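Local structure of putative peptidase (Chlamydophila abortus, 3CE2) at residues F156-H161 and A270-N275; F311-V316 and E511-D516; W24-L29 and H91-Q96. The protein is a putative zinc-dependent oligopeptidase of the M3B family that probably degrades a variety of small bioactive peptides. One frame throughout, in Å; residues are numbered along the deposited sequence.

Contact 1: F156-H161 and A270-N275; sequences FRLSIH and ALYHNN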
loop_
_atom_site.group_PDB
_atom_site.type_symbol
_atom_site.label_atom_id
_atom_site.label_comp_id
_atom_site.label_asym_id
_atom_site.label_seq_id
_atom_site.Cartn_x
_atom_site.Cartn_y
_atom_site.Cartn_z
ATOM N N PHE A 156 8.250 -22.433 -7.617
ATOM C CA PHE A 156 9.135 -23.535 -7.202
ATOM C C PHE A 156 9.927 -23.214 -5.929
ATOM O O PHE A 156 10.378 -24.110 -5.236
ATOM C CB PHE A 156 10.127 -23.911 -8.318
ATOM C CG PHE A 156 9.493 -24.466 -9.586
ATOM C CD1 PHE A 156 8.498 -25.428 -9.536
ATOM C CD2 PHE A 156 9.941 -24.054 -10.829
ATOM C CE1 PHE A 156 7.935 -25.955 -10.707
ATOM C CE2 PHE A 156 9.380 -24.565 -11.991
ATOM C CZ PHE A 156 8.369 -25.529 -11.919
ATOM N N ARG A 157 10.112 -21.940 -5.620
ATOM C CA ARG A 157 10.841 -21.593 -4.408
ATOM C C ARG A 157 10.115 -22.083 -3.157
ATOM O O ARG A 157 10.698 -22.151 -2.071
ATOM C CB ARG A 157 11.076 -20.069 -4.329
ATOM C CG ARG A 157 12.382 -19.657 -4.989
ATOM C CD ARG A 157 12.558 -18.141 -5.113
ATOM N NE ARG A 157 13.087 -17.545 -3.890
ATOM C CZ ARG A 157 12.334 -16.947 -2.981
ATOM N NH1 ARG A 157 11.011 -16.842 -3.180
ATOM N NH2 ARG A 157 12.912 -16.452 -1.892
ATOM N N LEU A 158 8.839 -22.412 -3.310
ATOM C CA LEU A 158 8.002 -22.776 -2.168
ATOM C C LEU A 158 8.116 -24.256 -1.808
ATOM O O LEU A 158 7.649 -24.692 -0.760
ATOM C CB LEU A 158 6.534 -22.382 -2.420
ATOM C CG LEU A 158 6.305 -20.857 -2.379
ATOM C CD1 LEU A 158 4.876 -20.426 -2.736
ATOM C CD2 LEU A 158 6.747 -20.299 -1.042
ATOM N N SER A 159 8.745 -25.017 -2.688
ATOM C CA SER A 159 8.920 -26.452 -2.500
ATOM C C SER A 159 9.642 -26.770 -1.187
ATOM O O SER A 159 9.233 -27.662 -0.456
ATOM C CB SER A 159 9.729 -27.016 -3.672
ATOM O OG SER A 159 11.026 -26.413 -3.697
ATOM N N ILE A 160 10.715 -26.050 -0.887
ATOM C CA ILE A 160 11.480 -26.351 0.315
ATOM C C ILE A 160 10.779 -25.974 1.639
ATOM O O ILE A 160 11.309 -26.219 2.725
ATOM C CB ILE A 160 12.876 -25.703 0.246
ATOM C CG1 ILE A 160 12.770 -24.174 0.188
ATOM C CG2 ILE A 160 13.624 -26.204 -0.980
ATOM C CD1 ILE A 160 14.122 -23.460 0.419
ATOM N N HIS A 161 9.602 -25.357 1.549
ATOM C CA HIS A 161 8.816 -25.006 2.733
ATOM C C HIS A 161 7.390 -25.512 2.533
ATOM O O HIS A 161 6.443 -24.869 2.954
ATOM C CB HIS A 161 8.774 -23.481 2.958
ATOM C CG HIS A 161 10.114 -22.845 3.168
ATOM N ND1 HIS A 161 10.808 -22.937 4.355
ATOM C CD2 HIS A 161 10.868 -22.061 2.359
ATOM C CE1 HIS A 161 11.946 -22.267 4.262
ATOM N NE2 HIS A 161 12.008 -21.726 3.058
ATOM N N ALA A 270 7.648 -14.447 6.446
ATOM C CA ALA A 270 6.986 -13.341 5.763
ATOM C C ALA A 270 7.806 -12.731 4.627
ATOM O O ALA A 270 7.250 -12.192 3.682
ATOM C CB ALA A 270 6.617 -12.264 6.778
ATOM N N LEU A 271 9.125 -12.800 4.723
ATOM C CA LEU A 271 9.987 -12.117 3.760
ATOM C C LEU A 271 10.317 -12.981 2.555
ATOM O O LEU A 271 10.887 -12.509 1.566
ATOM C CB LEU A 271 11.297 -11.688 4.427
ATOM C CG LEU A 271 11.259 -10.585 5.478
ATOM C CD1 LEU A 271 12.651 -10.064 5.670
ATOM C CD2 LEU A 271 10.361 -9.458 5.070
ATOM N N TYR A 272 9.951 -14.245 2.630
ATOM C CA TYR A 272 10.386 -15.213 1.636
ATOM C C TYR A 272 9.729 -15.003 0.280
ATOM O O TYR A 272 10.397 -15.012 -0.754
ATOM C CB TYR A 272 10.122 -16.636 2.142
ATOM C CG TYR A 272 10.773 -17.710 1.310
ATOM C CD1 TYR A 272 12.162 -17.901 1.329
ATOM C CD2 TYR A 272 10.004 -18.526 0.485
ATOM C CE1 TYR A 272 12.759 -18.888 0.551
ATOM C CE2 TYR A 272 10.582 -19.524 -0.276
ATOM C CZ TYR A 272 11.955 -19.706 -0.250
ATOM O OH TYR A 272 12.495 -20.720 -1.028
ATOM N N HIS A 273 8.415 -14.837 0.292
ATOM C CA HIS A 273 7.671 -14.645 -0.928
ATOM C C HIS A 273 8.398 -13.654 -1.842
ATOM O O HIS A 273 8.670 -13.936 -3.007
ATOM C CB HIS A 273 6.251 -14.158 -0.598
ATOM C CG HIS A 273 5.404 -13.892 -1.809
ATOM N ND1 HIS A 273 5.302 -14.786 -2.862
ATOM C CD2 HIS A 273 4.618 -12.835 -2.134
ATOM C CE1 HIS A 273 4.498 -14.284 -3.785
ATOM N NE2 HIS A 273 4.067 -13.105 -3.367
ATOM N N ASN A 274 8.723 -12.494 -1.300
ATOM C CA ASN A 274 9.387 -11.445 -2.058
ATOM C C ASN A 274 10.894 -11.584 -2.071
ATOM O O ASN A 274 11.599 -10.708 -2.576
ATOM C CB ASN A 274 9.047 -10.098 -1.456
ATOM C CG ASN A 274 7.734 -9.575 -1.938
ATOM O OD1 ASN A 274 7.030 -8.880 -1.202
ATOM N ND2 ASN A 274 7.390 -9.887 -3.194
ATOM N N ASN A 275 11.383 -12.672 -1.486
ATOM C CA ASN A 275 12.806 -12.921 -1.433
ATOM C C ASN A 275 13.614 -11.790 -0.785
ATOM O O ASN A 275 14.639 -11.368 -1.315
ATOM C CB ASN A 275 13.334 -13.141 -2.831
ATOM C CG ASN A 275 14.686 -13.767 -2.811
ATOM O OD1 ASN A 275 15.099 -14.294 -1.781
ATOM N ND2 ASN A 275 15.399 -13.711 -3.930
#

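Contact 2: F311-V316 and E511-D516; sequences FHFYDV and EIITFD. With ZN (zinc ion), chain E.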
loop_
_atom_site.group_PDB
_atom_site.type_symbol
_atom_site.label_atom_id
_atom_site.label_comp_id
_atom_site.label_asym_id
_atom_site.label_seq_id
_atom_site.Cartn_x
_atom_site.Cartn_y
_atom_site.Cartn_z
ATOM N N PHE A 311 6.165 18.980 24.527
ATOM C CA PHE A 311 5.615 18.478 23.272
ATOM C C PHE A 311 5.148 17.072 23.469
ATOM O O PHE A 311 5.950 16.166 23.711
ATOM C CB PHE A 311 6.665 18.520 22.173
ATOM C CG PHE A 311 6.113 18.470 20.791
ATOM C CD1 PHE A 311 5.415 19.543 20.273
ATOM C CD2 PHE A 311 6.318 17.360 19.991
ATOM C CE1 PHE A 311 4.909 19.513 18.973
ATOM C CE2 PHE A 311 5.822 17.326 18.688
ATOM C CZ PHE A 311 5.103 18.414 18.183
ATOM N N HIS A 312 3.836 16.900 23.380
ATOM C CA HIS A 312 3.213 15.641 23.692
ATOM C C HIS A 312 2.882 14.940 22.390
ATOM O O HIS A 312 2.801 15.572 21.319
ATOM C CB HIS A 312 1.946 15.894 24.496
ATOM C CG HIS A 312 2.191 16.199 25.944
ATOM N ND1 HIS A 312 2.057 15.251 26.939
ATOM C CD2 HIS A 312 2.548 17.346 26.570
ATOM C CE1 HIS A 312 2.327 15.798 28.110
ATOM N NE2 HIS A 312 2.634 17.066 27.915
ATOM N N PHE A 313 2.681 13.629 22.471
ATOM C CA PHE A 313 2.268 12.891 21.292
ATOM C C PHE A 313 1.048 13.505 20.648
ATOM O O PHE A 313 0.864 13.368 19.447
ATOM C CB PHE A 313 1.970 11.450 21.624
ATOM C CG PHE A 313 3.165 10.590 21.655
ATOM C CD1 PHE A 313 3.961 10.450 20.508
ATOM C CD2 PHE A 313 3.486 9.883 22.805
ATOM C CE1 PHE A 313 5.075 9.624 20.503
ATOM C CE2 PHE A 313 4.610 9.040 22.831
ATOM C CZ PHE A 313 5.410 8.908 21.673
ATOM N N TYR A 314 0.210 14.182 21.433
ATOM C CA TYR A 314 -0.980 14.789 20.853
ATOM C C TYR A 314 -0.681 16.139 20.238
ATOM O O TYR A 314 -1.592 16.879 19.882
ATOM C CB TYR A 314 -2.125 14.873 21.858
ATOM C CG TYR A 314 -1.783 15.492 23.193
ATOM C CD1 TYR A 314 -1.793 16.870 23.372
ATOM C CD2 TYR A 314 -1.486 14.700 24.280
ATOM C CE1 TYR A 314 -1.499 17.440 24.604
ATOM C CE2 TYR A 314 -1.189 15.252 25.509
ATOM C CZ TYR A 314 -1.196 16.630 25.654
ATOM O OH TYR A 314 -0.907 17.177 26.866
ATOM N N ASP A 315 0.595 16.462 20.091
ATOM C CA ASP A 315 0.945 17.737 19.493
ATOM C C ASP A 315 1.459 17.512 18.093
ATOM O O ASP A 315 1.434 18.415 17.248
ATOM C CB ASP A 315 1.978 18.444 20.353
ATOM C CG ASP A 315 1.373 18.978 21.632
ATOM O OD1 ASP A 315 0.331 19.684 21.535
ATOM O OD2 ASP A 315 1.911 18.669 22.722
ATOM N N VAL A 316 1.886 16.273 17.865
ATOM C CA VAL A 316 2.508 15.828 16.628
ATOM C C VAL A 316 1.783 16.233 15.328
ATOM O O VAL A 316 2.440 16.502 14.325
ATOM C CB VAL A 316 2.665 14.293 16.653
ATOM C CG1 VAL A 316 3.020 13.776 15.292
ATOM C CG2 VAL A 316 3.699 13.854 17.719
ATOM N N GLU A 511 14.161 12.063 23.131
ATOM C CA GLU A 511 14.783 13.370 23.239
ATOM C C GLU A 511 13.825 14.523 23.027
ATOM O O GLU A 511 14.235 15.665 23.115
ATOM C CB GLU A 511 15.959 13.516 22.258
ATOM C CG GLU A 511 17.100 12.526 22.486
ATOM C CD GLU A 511 17.518 12.444 23.948
ATOM O OE1 GLU A 511 18.142 13.407 24.452
ATOM O OE2 GLU A 511 17.224 11.413 24.595
ATOM N N ILE A 512 12.563 14.275 22.716
ATOM C CA ILE A 512 11.711 15.428 22.396
ATOM C C ILE A 512 10.325 15.354 23.013
ATOM O O ILE A 512 9.759 16.374 23.393
ATOM C CB ILE A 512 11.603 15.659 20.863
ATOM C CG1 ILE A 512 10.784 16.903 20.539
ATOM C CG2 ILE A 512 10.968 14.446 20.181
ATOM C CD1 ILE A 512 11.166 18.145 21.326
ATOM N N ILE A 513 9.776 14.145 23.102
ATOM C CA ILE A 513 8.386 13.964 23.513
ATOM C C ILE A 513 8.280 13.814 25.020
ATOM O O ILE A 513 9.053 13.073 25.639
ATOM C CB ILE A 513 7.743 12.712 22.838
ATOM C CG1 ILE A 513 7.637 12.914 21.327
ATOM C CG2 ILE A 513 6.337 12.467 23.392
ATOM C CD1 ILE A 513 6.504 13.834 20.947
ATOM N N THR A 514 7.306 14.498 25.605
ATOM C CA THR A 514 6.952 14.241 26.979
ATOM C C THR A 514 5.832 13.196 26.985
ATOM O O THR A 514 4.792 13.394 26.365
ATOM C CB THR A 514 6.457 15.526 27.628
ATOM O OG1 THR A 514 7.508 16.505 27.596
ATOM C CG2 THR A 514 5.943 15.267 29.075
ATOM N N PHE A 515 6.051 12.086 27.671
ATOM C CA PHE A 515 5.074 11.011 27.690
ATOM C C PHE A 515 3.916 11.304 28.609
ATOM O O PHE A 515 4.071 12.010 29.584
ATOM C CB PHE A 515 5.726 9.691 28.095
ATOM C CG PHE A 515 6.745 9.215 27.120
ATOM C CD1 PHE A 515 6.858 9.822 25.871
ATOM C CD2 PHE A 515 7.574 8.152 27.418
ATOM C CE1 PHE A 515 7.794 9.398 24.935
ATOM C CE2 PHE A 515 8.529 7.715 26.480
ATOM C CZ PHE A 515 8.630 8.359 25.232
ATOM N N ASP A 516 2.739 10.789 28.274
ATOM C CA ASP A 516 1.632 10.808 29.206
ATOM C C ASP A 516 1.594 9.451 29.873
ATOM O O ASP A 516 2.316 8.554 29.464
ATOM C CB ASP A 516 0.332 11.141 28.506
ATOM C CG ASP A 516 0.274 12.581 28.068
ATOM O OD1 ASP A 516 -0.284 13.429 28.822
ATOM O OD2 ASP A 516 0.796 12.870 26.971
HETATM ZN ZN ZN E . 3.219 18.716 29.189
HETATM O O HOH W 1 2.630 12.528 24.865
HETATM O O HOH W 2 2.137 20.253 29.453
#

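Contact 3: W24-L29 and H91-Q96; sequences WDITPL and HLTHDQ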
loop_
_atom_site.group_PDB
_atom_site.type_symbol
_atom_site.label_atom_id
_atom_site.label_comp_id
_atom_site.label_asym_id
_atom_site.label_seq_id
_atom_site.Cartn_x
_atom_site.Cartn_y
_atom_site.Cartn_z
ATOM N N TRP A 24 -14.690 8.792 -18.085
ATOM C CA TRP A 24 -13.739 7.967 -18.728
ATOM C C TRP A 24 -14.439 7.292 -19.892
ATOM O O TRP A 24 -15.674 7.196 -19.921
ATOM C CB TRP A 24 -13.119 6.948 -17.767
ATOM C CG TRP A 24 -14.064 6.170 -16.936
ATOM C CD1 TRP A 24 -15.341 5.798 -17.250
ATOM C CD2 TRP A 24 -13.792 5.624 -15.643
ATOM N NE1 TRP A 24 -15.885 5.069 -16.224
ATOM C CE2 TRP A 24 -14.957 4.951 -15.221
ATOM C CE3 TRP A 24 -12.674 5.648 -14.794
ATOM C CZ2 TRP A 24 -15.041 4.304 -13.987
ATOM C CZ3 TRP A 24 -12.756 5.000 -13.568
ATOM C CH2 TRP A 24 -13.931 4.337 -13.178
ATOM N N ASP A 25 -13.619 6.858 -20.857
ATOM C CA ASP A 25 -14.062 6.170 -22.055
ATOM C C ASP A 25 -13.624 4.721 -21.985
ATOM O O ASP A 25 -12.454 4.386 -22.227
ATOM C CB ASP A 25 -13.489 6.841 -23.306
ATOM C CG ASP A 25 -13.765 6.041 -24.589
ATOM O OD1 ASP A 25 -14.597 5.111 -24.585
ATOM O OD2 ASP A 25 -13.137 6.348 -25.616
ATOM N N ILE A 26 -14.586 3.865 -21.670
ATOM C CA ILE A 26 -14.333 2.458 -21.483
ATOM C C ILE A 26 -14.708 1.643 -22.712
ATOM O O ILE A 26 -14.677 0.420 -22.674
ATOM C CB ILE A 26 -15.145 1.945 -20.295
ATOM C CG1 ILE A 26 -16.643 2.194 -20.542
ATOM C CG2 ILE A 26 -14.677 2.626 -18.994
ATOM C CD1 ILE A 26 -17.549 1.408 -19.619
ATOM N N THR A 27 -15.073 2.311 -23.799
ATOM C CA THR A 27 -15.422 1.609 -25.039
ATOM C C THR A 27 -14.262 0.800 -25.644
ATOM O O THR A 27 -14.504 -0.275 -26.175
ATOM C CB THR A 27 -16.031 2.555 -26.112
ATOM O OG1 THR A 27 -15.175 3.686 -26.292
ATOM C CG2 THR A 27 -17.406 3.059 -25.685
ATOM N N PRO A 28 -13.000 1.297 -25.560
ATOM C CA PRO A 28 -11.868 0.437 -25.987
ATOM C C PRO A 28 -11.880 -0.973 -25.386
ATOM O O PRO A 28 -11.319 -1.893 -25.980
ATOM C CB PRO A 28 -10.638 1.205 -25.507
ATOM C CG PRO A 28 -11.068 2.650 -25.539
ATOM C CD PRO A 28 -12.532 2.632 -25.121
ATOM N N LEU A 29 -12.507 -1.162 -24.232
ATOM C CA LEU A 29 -12.655 -2.508 -23.686
ATOM C C LEU A 29 -13.784 -3.236 -24.401
ATOM O O LEU A 29 -13.578 -4.278 -25.032
ATOM C CB LEU A 29 -12.941 -2.459 -22.196
ATOM C CG LEU A 29 -11.705 -2.334 -21.321
ATOM C CD1 LEU A 29 -12.009 -1.461 -20.160
ATOM C CD2 LEU A 29 -11.286 -3.697 -20.826
ATOM N N HIS A 91 -16.616 -3.829 -13.245
ATOM C CA HIS A 91 -16.298 -3.084 -12.019
ATOM C C HIS A 91 -16.269 -1.565 -12.259
ATOM O O HIS A 91 -16.769 -0.784 -11.453
ATOM C CB HIS A 91 -14.976 -3.602 -11.434
ATOM C CG HIS A 91 -14.335 -2.676 -10.456
ATOM N ND1 HIS A 91 -13.302 -1.822 -10.803
ATOM C CD2 HIS A 91 -14.572 -2.472 -9.136
ATOM C CE1 HIS A 91 -12.943 -1.122 -9.742
ATOM N NE2 HIS A 91 -13.692 -1.500 -8.717
ATOM N N LEU A 92 -15.688 -1.147 -13.374
ATOM C CA LEU A 92 -15.640 0.269 -13.688
ATOM C C LEU A 92 -17.062 0.771 -13.922
ATOM O O LEU A 92 -17.401 1.876 -13.505
ATOM C CB LEU A 92 -14.790 0.527 -14.938
ATOM C CG LEU A 92 -13.279 0.312 -14.960
ATOM C CD1 LEU A 92 -12.740 0.708 -16.349
ATOM C CD2 LEU A 92 -12.579 1.098 -13.864
ATOM N N THR A 93 -17.878 -0.038 -14.606
ATOM C CA THR A 93 -19.267 0.323 -14.929
ATOM C C THR A 93 -20.083 0.503 -13.642
ATOM O O THR A 93 -20.740 1.521 -13.444
ATOM C CB THR A 93 -19.933 -0.742 -15.868
ATOM O OG1 THR A 93 -19.343 -0.668 -17.178
ATOM C CG2 THR A 93 -21.447 -0.521 -15.988
ATOM N N HIS A 94 -19.988 -0.490 -12.766
ATOM C CA HIS A 94 -20.577 -0.466 -11.448
ATOM C C HIS A 94 -20.208 0.766 -10.638
ATOM O O HIS A 94 -21.028 1.303 -9.919
ATOM C CB HIS A 94 -20.166 -1.738 -10.705
ATOM C CG HIS A 94 -20.538 -1.752 -9.255
ATOM N ND1 HIS A 94 -21.846 -1.795 -8.819
ATOM C CD2 HIS A 94 -19.769 -1.766 -8.138
ATOM C CE1 HIS A 94 -21.864 -1.830 -7.497
ATOM N NE2 HIS A 94 -20.618 -1.814 -7.058
ATOM N N ASP A 95 -18.970 1.227 -10.740
ATOM C CA ASP A 95 -18.533 2.317 -9.888
ATOM C C ASP A 95 -19.064 3.667 -10.344
ATOM O O ASP A 95 -19.023 4.657 -9.593
ATOM C CB ASP A 95 -17.015 2.333 -9.788
ATOM C CG ASP A 95 -16.483 1.259 -8.858
ATOM O OD1 ASP A 95 -17.299 0.623 -8.155
ATOM O OD2 ASP A 95 -15.250 1.048 -8.832
ATOM N N GLN A 96 -19.564 3.716 -11.575
ATOM C CA GLN A 96 -20.186 4.941 -12.082
ATOM C C GLN A 96 -21.468 5.281 -11.322
ATOM O O GLN A 96 -21.806 6.460 -11.161
ATOM C CB GLN A 96 -20.481 4.806 -13.569
ATOM C CG GLN A 96 -19.258 5.004 -14.414
ATOM C CD GLN A 96 -19.379 4.406 -15.800
ATOM O OE1 GLN A 96 -18.437 4.459 -16.575
ATOM N NE2 GLN A 96 -20.523 3.822 -16.107
#

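Contact 1: F156-H161 and A270-N275
Arg157 and His161 hold the phenol ring of Tyr272 between them, on opposite faces. The guanidinium lies almost flat on the ring, its plane turned only 21° from it, and Arg157 CZ stands 4.0 Å from the ring centroid of Tyr272, a stacked cation-pi pair. His161 arrives from the other face with its edge, CD2 reaching Tyr272 CE2 at 3.7 Å, and the two ring planes, 77° apart, make a T-shaped pair. His161 ND1 turns to Lys261 O for its hydrogen bond. Leu158 CD2 touches the rim of the phenol near its plane.

Tyr272 sits where helix 266-271 finishes in a Schellman motif, with Asn275, at positive phi, as its C-prime residue. The carbonyl of Tyr272 therefore already accepts from Asn275 N at 2.6 Å, and it takes two more bonds from Arg157: NH1 and NH2 both donate to this single oxygen, which lies in the guanidinium plane. The bend at chi3 of 84° lets the arginine reach it while lying on the ring. In return Tyr272 OH donates to the backbone O of Arg157 at 2.5 Å. The second guanidinium face is covered by Asn275 CB, and Ile160 CD1 comes within 3.5 Å of Tyr272 OH.

Contact 2: F311-V316 and E511-D516
His312 and Asp516 form a His-carboxylate hydrogen bond behind a zinc ligand, a second-shell arrangement that joins two loops of the M3 peptidase region. This zinc is distinct from the ion held by His402, His406 and Glu430 of the HExxH-type site. CB of His312 packs over the rim of the Tyr314 ring. Beyond it, CG is anti to the carbonyl carbon (chi1 -78°), which places the imidazole between Thr514 and Tyr314. Thr514 CB makes a CH-pi contact over one face, 4.2 Å from the His312 ring centroid, while Tyr314 OH stands over the centre of the other. At the edge, His312 ND1 donates to Asp516 OD2 at 2.7 Å, meeting the syn side of the carboxylate but 33° out of its plane. CE1 passes Thr514 CG2, and His312 NE2 at the tip binds zinc at 2.2 Å, with Asp310 and a water as further ligands. Held at ND1 by the aspartate and at NE2 by zinc, the ring has its rotation fixed; the carboxylate would probably make NE2 a stronger donor to the metal.

Next to the imidazole, along the backbone, Thr514 N donates to Phe311 O at 2.9 Å, Ile513 CG2 sits over the centre of the Phe313 ring, and Ile513 CD1 meets Phe311 CD2. A second water accepts from Phe313 N and donates to both Thr514 O and Asp516 OD2, the latter at 2.8 Å.

Contact 3: W24-L29 and H91-Q96
The indole of Trp24 meets Gln96 OE1 and the backbone O of Leu92 at its edge, and the Leu92 CD2 methyl over the rim of one face. Gln96 OE1 lies in the ring plane beside NE1, and Leu92 O lies near that plane, 3.4 Å from Trp24 CZ2. Leu387, Tyr375 and Arg15 also touch the tryptophan, the first two from the small mixed sheet. The contact is loop-on-helix packing, in which the chain leading to helix 33-42 is laid across helix 66-96 beside strands 375-377 and 385-387.

One directed bond joins the two segments through side chains. Trp24 NE1 donates to Gln96 OE1 at 2.6 Å with an N-H...O angle of 160°, and the donor lies in the amide's carbonyl plane, on a lone pair of OE1. The indole and amide planes are nevertheless turned 45° against each other. Gln96 can reach this far because its chain is extended beyond CG, which carries the amide out from the helix to the pyrrole edge.

At the benzo end of the indole the contact becomes apolar. The two methyls of Leu92 divide the work: CD2 lies over the rim of the benzo ring, 3.6 Å from Trp24 CH2, while CD1 turns to Ile26 CG2 at 3.8 Å and to Leu29 CD1 at a looser 4.4 Å. Ile26 and Leu92 lie alongside, running in opposing senses. Tyr385 touches both Leu29 and Leu92, so the strand adds to the same apolar patch. The CG1 branch of Ile26 (chi1 59°) runs crosswise to Thr93. Its CD1 stops 3.7 Å from Thr93 OG1, a hydroxyl that is hydrogen-bonded to the backbone O of Tyr89 one turn earlier in the helix.

In the fold
Along the chain the contacts come in series: contact 3 closes first, then contact 1, then contact 2. None touches another. The centres of contacts 1 and 3 are about 37 Å apart, those of 1 and 2 about 41 Å, and those of 2 and 3 about 48 Å, the last pair on opposite sides of the chain's centre. Contact 3 joins the N-terminal loop to helix 66-96 beside the three-stranded mixed sheet. Contact 1 links the loop after helix 149-156, in the Oligopeptidase F family region, to the turn after helix 266-271 in the peptidase M3 region. Contact 2 ties two loops of that M3 region and alone of the three holds a zinc ligand. All join separate regions of a largely helical chain.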